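Local coordinates for protein dioxygenase (Pseudomonas brassicacearum, PDB 5V2D) that probably cleaves the central double bond of lignin-derived stilbenes with dioxygen, using an iron ion held by four histidines, at residues Gly313-Ile326 / Leu343-Asn355. Residues are numbered along the deposited sequence; the frame is centred on the assembly and turned at random.
Sequences GKVYVDMPVTGGNI and LAACLMRWTFDLN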
# COMPACT_ATOMS: atom_id res chain seq x y z
N GLY A 313 -26.35 14.90 0.16
CA GLY A 313 -26.47 13.70 -0.72
C GLY A 313 -25.15 13.10 -1.23
O GLY A 313 -25.23 12.23 -2.13
N LYS A 314 -23.99 13.67 -0.84
CA LYS A 314 -22.85 13.58 -1.72
C LYS A 314 -21.68 12.97 -1.00
O LYS A 314 -21.34 13.36 0.12
CB LYS A 314 -22.46 14.96 -2.20
CG LYS A 314 -23.55 15.60 -3.07
CD LYS A 314 -23.41 17.10 -3.07
CE LYS A 314 -24.85 17.64 -3.03
NZ LYS A 314 -24.98 18.47 -4.21
N VAL A 315 -21.02 12.06 -1.69
CA VAL A 315 -19.81 11.43 -1.20
C VAL A 315 -18.61 11.97 -1.99
O VAL A 315 -18.62 11.95 -3.22
CB VAL A 315 -19.94 9.91 -1.40
CG1 VAL A 315 -18.71 9.25 -0.79
CG2 VAL A 315 -21.15 9.42 -0.66
N TYR A 316 -17.57 12.41 -1.29
CA TYR A 316 -16.39 12.93 -1.91
C TYR A 316 -15.21 11.98 -1.63
O TYR A 316 -14.95 11.64 -0.47
CB TYR A 316 -16.09 14.34 -1.36
CG TYR A 316 -17.24 15.31 -1.52
CD1 TYR A 316 -18.14 15.51 -0.48
CD2 TYR A 316 -17.41 16.04 -2.70
CE1 TYR A 316 -19.18 16.40 -0.62
CE2 TYR A 316 -18.46 16.96 -2.84
CZ TYR A 316 -19.32 17.12 -1.81
OH TYR A 316 -20.40 17.99 -1.91
N VAL A 317 -14.45 11.64 -2.66
CA VAL A 317 -13.28 10.78 -2.51
C VAL A 317 -12.08 11.42 -3.20
O VAL A 317 -12.13 11.69 -4.40
CB VAL A 317 -13.54 9.41 -3.15
CG1 VAL A 317 -12.37 8.49 -2.91
CG2 VAL A 317 -14.76 8.76 -2.48
N ASP A 318 -11.00 11.60 -2.47
CA ASP A 318 -9.75 12.16 -2.98
C ASP A 318 -8.71 11.09 -3.20
O ASP A 318 -8.46 10.26 -2.30
CB ASP A 318 -9.22 13.23 -2.02
CG ASP A 318 -10.21 14.41 -1.84
OD1 ASP A 318 -10.16 15.15 -0.78
OD2 ASP A 318 -11.04 14.60 -2.75
N MET A 319 -8.12 11.07 -4.39
CA MET A 319 -7.15 10.07 -4.75
C MET A 319 -6.36 10.51 -6.02
O MET A 319 -6.91 11.19 -6.84
CB MET A 319 -7.84 8.74 -5.10
CG MET A 319 -8.79 8.84 -6.25
SD MET A 319 -9.38 7.26 -6.95
CE MET A 319 -10.54 6.84 -5.69
N PRO A 320 -5.14 10.00 -6.19
CA PRO A 320 -4.49 10.08 -7.51
C PRO A 320 -5.33 9.31 -8.51
O PRO A 320 -5.96 8.28 -8.15
CB PRO A 320 -3.13 9.43 -7.29
CG PRO A 320 -2.96 9.38 -5.82
CD PRO A 320 -4.33 9.27 -5.22
N VAL A 321 -5.37 9.84 -9.73
CA VAL A 321 -5.96 9.19 -10.87
C VAL A 321 -4.94 9.29 -12.02
O VAL A 321 -4.38 10.40 -12.26
CB VAL A 321 -7.26 9.83 -11.25
CG1 VAL A 321 -7.89 9.11 -12.46
CG2 VAL A 321 -8.26 9.76 -10.10
N THR A 322 -4.66 8.17 -12.66
CA THR A 322 -3.67 8.14 -13.72
C THR A 322 -4.36 7.81 -15.02
O THR A 322 -5.20 6.92 -15.07
CB THR A 322 -2.61 7.08 -13.44
OG1 THR A 322 -2.02 7.40 -12.21
CG2 THR A 322 -1.53 7.03 -14.53
N GLY A 323 -4.01 8.52 -16.08
CA GLY A 323 -4.70 8.33 -17.37
C GLY A 323 -4.12 7.21 -18.25
O GLY A 323 -3.90 7.45 -19.41
N GLY A 324 -3.95 6.00 -17.71
CA GLY A 324 -3.60 4.81 -18.51
C GLY A 324 -3.03 3.73 -17.62
O GLY A 324 -2.91 3.93 -16.41
N ASN A 325 -2.66 2.59 -18.22
CA ASN A 325 -2.18 1.45 -17.48
C ASN A 325 -0.73 1.64 -17.01
O ASN A 325 0.20 1.62 -17.82
CB ASN A 325 -2.25 0.17 -18.30
CG ASN A 325 -1.90 -1.05 -17.50
OD1 ASN A 325 -1.96 -1.00 -16.29
ND2 ASN A 325 -1.51 -2.14 -18.17
N ILE A 326 -0.55 1.78 -15.70
CA ILE A 326 0.81 1.83 -15.10
C ILE A 326 1.37 0.43 -14.72
O ILE A 326 2.53 0.29 -14.36
CB ILE A 326 0.77 2.73 -13.85
CG1 ILE A 326 2.18 3.28 -13.54
CG2 ILE A 326 0.14 1.99 -12.67
CD1 ILE A 326 2.22 4.56 -12.67
N LEU A 343 2.02 9.23 -19.13
CA LEU A 343 0.69 9.21 -18.48
C LEU A 343 0.43 10.44 -17.61
O LEU A 343 1.15 10.70 -16.71
CB LEU A 343 0.55 7.96 -17.62
CG LEU A 343 0.65 6.65 -18.41
CD1 LEU A 343 0.58 5.39 -17.53
CD2 LEU A 343 -0.35 6.62 -19.60
N ALA A 344 -0.66 11.15 -17.87
CA ALA A 344 -1.09 12.22 -17.02
C ALA A 344 -1.59 11.60 -15.67
O ALA A 344 -2.30 10.61 -15.66
CB ALA A 344 -2.21 12.99 -17.69
N ALA A 345 -1.17 12.17 -14.56
CA ALA A 345 -1.61 11.78 -13.24
C ALA A 345 -1.63 13.05 -12.37
O ALA A 345 -0.79 13.93 -12.49
CB ALA A 345 -0.66 10.73 -12.65
N CYS A 346 -2.59 13.13 -11.48
CA CYS A 346 -2.61 14.14 -10.45
C CYS A 346 -3.60 13.68 -9.36
O CYS A 346 -4.32 12.71 -9.56
CB CYS A 346 -3.04 15.53 -11.11
SG CYS A 346 -4.77 15.49 -11.68
N LEU A 347 -3.58 14.36 -8.22
CA LEU A 347 -4.57 14.18 -7.18
C LEU A 347 -5.91 14.73 -7.65
O LEU A 347 -5.97 15.86 -8.15
CB LEU A 347 -4.14 14.87 -5.86
CG LEU A 347 -4.98 14.48 -4.64
CD1 LEU A 347 -4.73 13.05 -4.15
CD2 LEU A 347 -4.71 15.47 -3.54
N MET A 348 -6.97 13.95 -7.50
CA MET A 348 -8.32 14.33 -7.90
C MET A 348 -9.36 14.11 -6.84
O MET A 348 -9.19 13.30 -5.92
CB MET A 348 -8.72 13.52 -9.14
CG MET A 348 -7.67 13.57 -10.19
SD MET A 348 -8.08 13.73 -11.89
CE MET A 348 -8.62 15.34 -11.81
N ARG A 349 -10.47 14.84 -6.98
CA ARG A 349 -11.63 14.66 -6.12
C ARG A 349 -12.74 14.12 -7.00
O ARG A 349 -13.11 14.74 -8.00
CB ARG A 349 -12.09 15.94 -5.49
CG ARG A 349 -13.40 15.79 -4.70
CD ARG A 349 -13.64 16.96 -3.73
NE ARG A 349 -12.70 16.84 -2.61
CZ ARG A 349 -12.57 17.68 -1.60
NH1 ARG A 349 -13.45 18.72 -1.51
NH2 ARG A 349 -11.68 17.42 -0.64
N TRP A 350 -13.30 12.99 -6.59
CA TRP A 350 -14.54 12.47 -7.18
C TRP A 350 -15.71 12.89 -6.29
O TRP A 350 -15.61 12.85 -5.06
CB TRP A 350 -14.50 10.96 -7.20
CG TRP A 350 -13.42 10.36 -7.98
CD1 TRP A 350 -12.25 9.95 -7.50
CD2 TRP A 350 -13.48 9.94 -9.34
NE1 TRP A 350 -11.51 9.36 -8.51
CE2 TRP A 350 -12.27 9.31 -9.64
CE3 TRP A 350 -14.44 10.06 -10.36
CZ2 TRP A 350 -11.95 8.84 -10.89
CZ3 TRP A 350 -14.10 9.59 -11.63
CH2 TRP A 350 -12.90 8.98 -11.88
N THR A 351 -16.85 13.23 -6.91
CA THR A 351 -18.05 13.61 -6.21
C THR A 351 -19.18 12.67 -6.71
O THR A 351 -19.43 12.60 -7.95
CB THR A 351 -18.40 15.05 -6.59
OG1 THR A 351 -17.33 15.91 -6.13
CG2 THR A 351 -19.72 15.49 -5.88
N PHE A 352 -19.76 11.88 -5.81
CA PHE A 352 -20.79 10.91 -6.14
C PHE A 352 -22.08 11.48 -5.48
O PHE A 352 -22.24 11.43 -4.27
CB PHE A 352 -20.48 9.51 -5.60
CG PHE A 352 -19.17 8.97 -6.09
CD1 PHE A 352 -18.04 9.04 -5.29
CD2 PHE A 352 -19.02 8.54 -7.38
CE1 PHE A 352 -16.84 8.53 -5.72
CE2 PHE A 352 -17.81 8.05 -7.83
CZ PHE A 352 -16.70 8.06 -6.99
N ASP A 353 -22.94 12.03 -6.32
CA ASP A 353 -24.17 12.68 -5.87
C ASP A 353 -25.25 11.64 -5.94
O ASP A 353 -25.70 11.27 -7.08
CB ASP A 353 -24.51 13.87 -6.75
CG ASP A 353 -25.74 14.67 -6.23
OD1 ASP A 353 -26.48 14.20 -5.29
OD2 ASP A 353 -25.84 15.84 -6.65
N LEU A 354 -25.63 11.14 -4.76
CA LEU A 354 -26.57 10.05 -4.73
C LEU A 354 -28.03 10.48 -5.20
O LEU A 354 -28.86 9.62 -5.46
CB LEU A 354 -26.66 9.50 -3.30
CG LEU A 354 -25.97 8.24 -2.80
CD1 LEU A 354 -25.34 7.33 -3.87
CD2 LEU A 354 -25.05 8.57 -1.62
N ASN A 355 -28.26 11.79 -5.19
CA ASN A 355 -29.61 12.33 -5.59
C ASN A 355 -29.70 12.82 -6.98
O ASN A 355 -30.58 13.61 -7.34
CB ASN A 355 -29.96 13.48 -4.67
CG ASN A 355 -30.11 13.01 -3.27
OD1 ASN A 355 -30.64 11.90 -3.09
ND2 ASN A 355 -29.53 13.73 -2.33
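Asp318 and Arg349 form a side-on, two-pronged salt bridge between neighbouring antiparallel strands. NH2 of Arg349 donates to OD1 of Asp318 at 2.7 Å and NE to OD2 at 2.8 Å, both on syn lone pairs, with carboxylate and guanidinium planes only 4° apart. A bend at chi3 (-72°) turns the guanidinium alongside the acid, whose OD1 is also hydrogen-bonded to OH of Tyr385. With Arg349 replaced by alanine, this buried carboxylate would probably lose its countercharge and the two bonds that hold it flat, keeping the one to Tyr385.

The tightly packed side is the opposite, apolar face. Here Met319 reaches Trp350 obliquely, SD lying 3.4 Å from NE1, while CG2 of Val321 comes within 3.9 Å of CZ2 of Trp350. CG2 of Val317 meets the Phe352 ring edge at CE1, 3.9 Å away. Looser pairing marks the strand end where NZ of Lys314 stays 3.7 Å from OD2 of partly exposed Asp353, a long salt bridge.

Paired backbone bonds run from Val315–Phe352 to Val321–Cys346, the last including one weak bond. Strands 314-322 and 345-353 are the inner pair of a four-stranded antiparallel sheet, consistent with a blade of the family's iron-centred beta-propeller; strand 301-311 flanks 314-322, strand 364-365 flanks 345-353, and strands 247-252 and 276-283 pack against the apolar face.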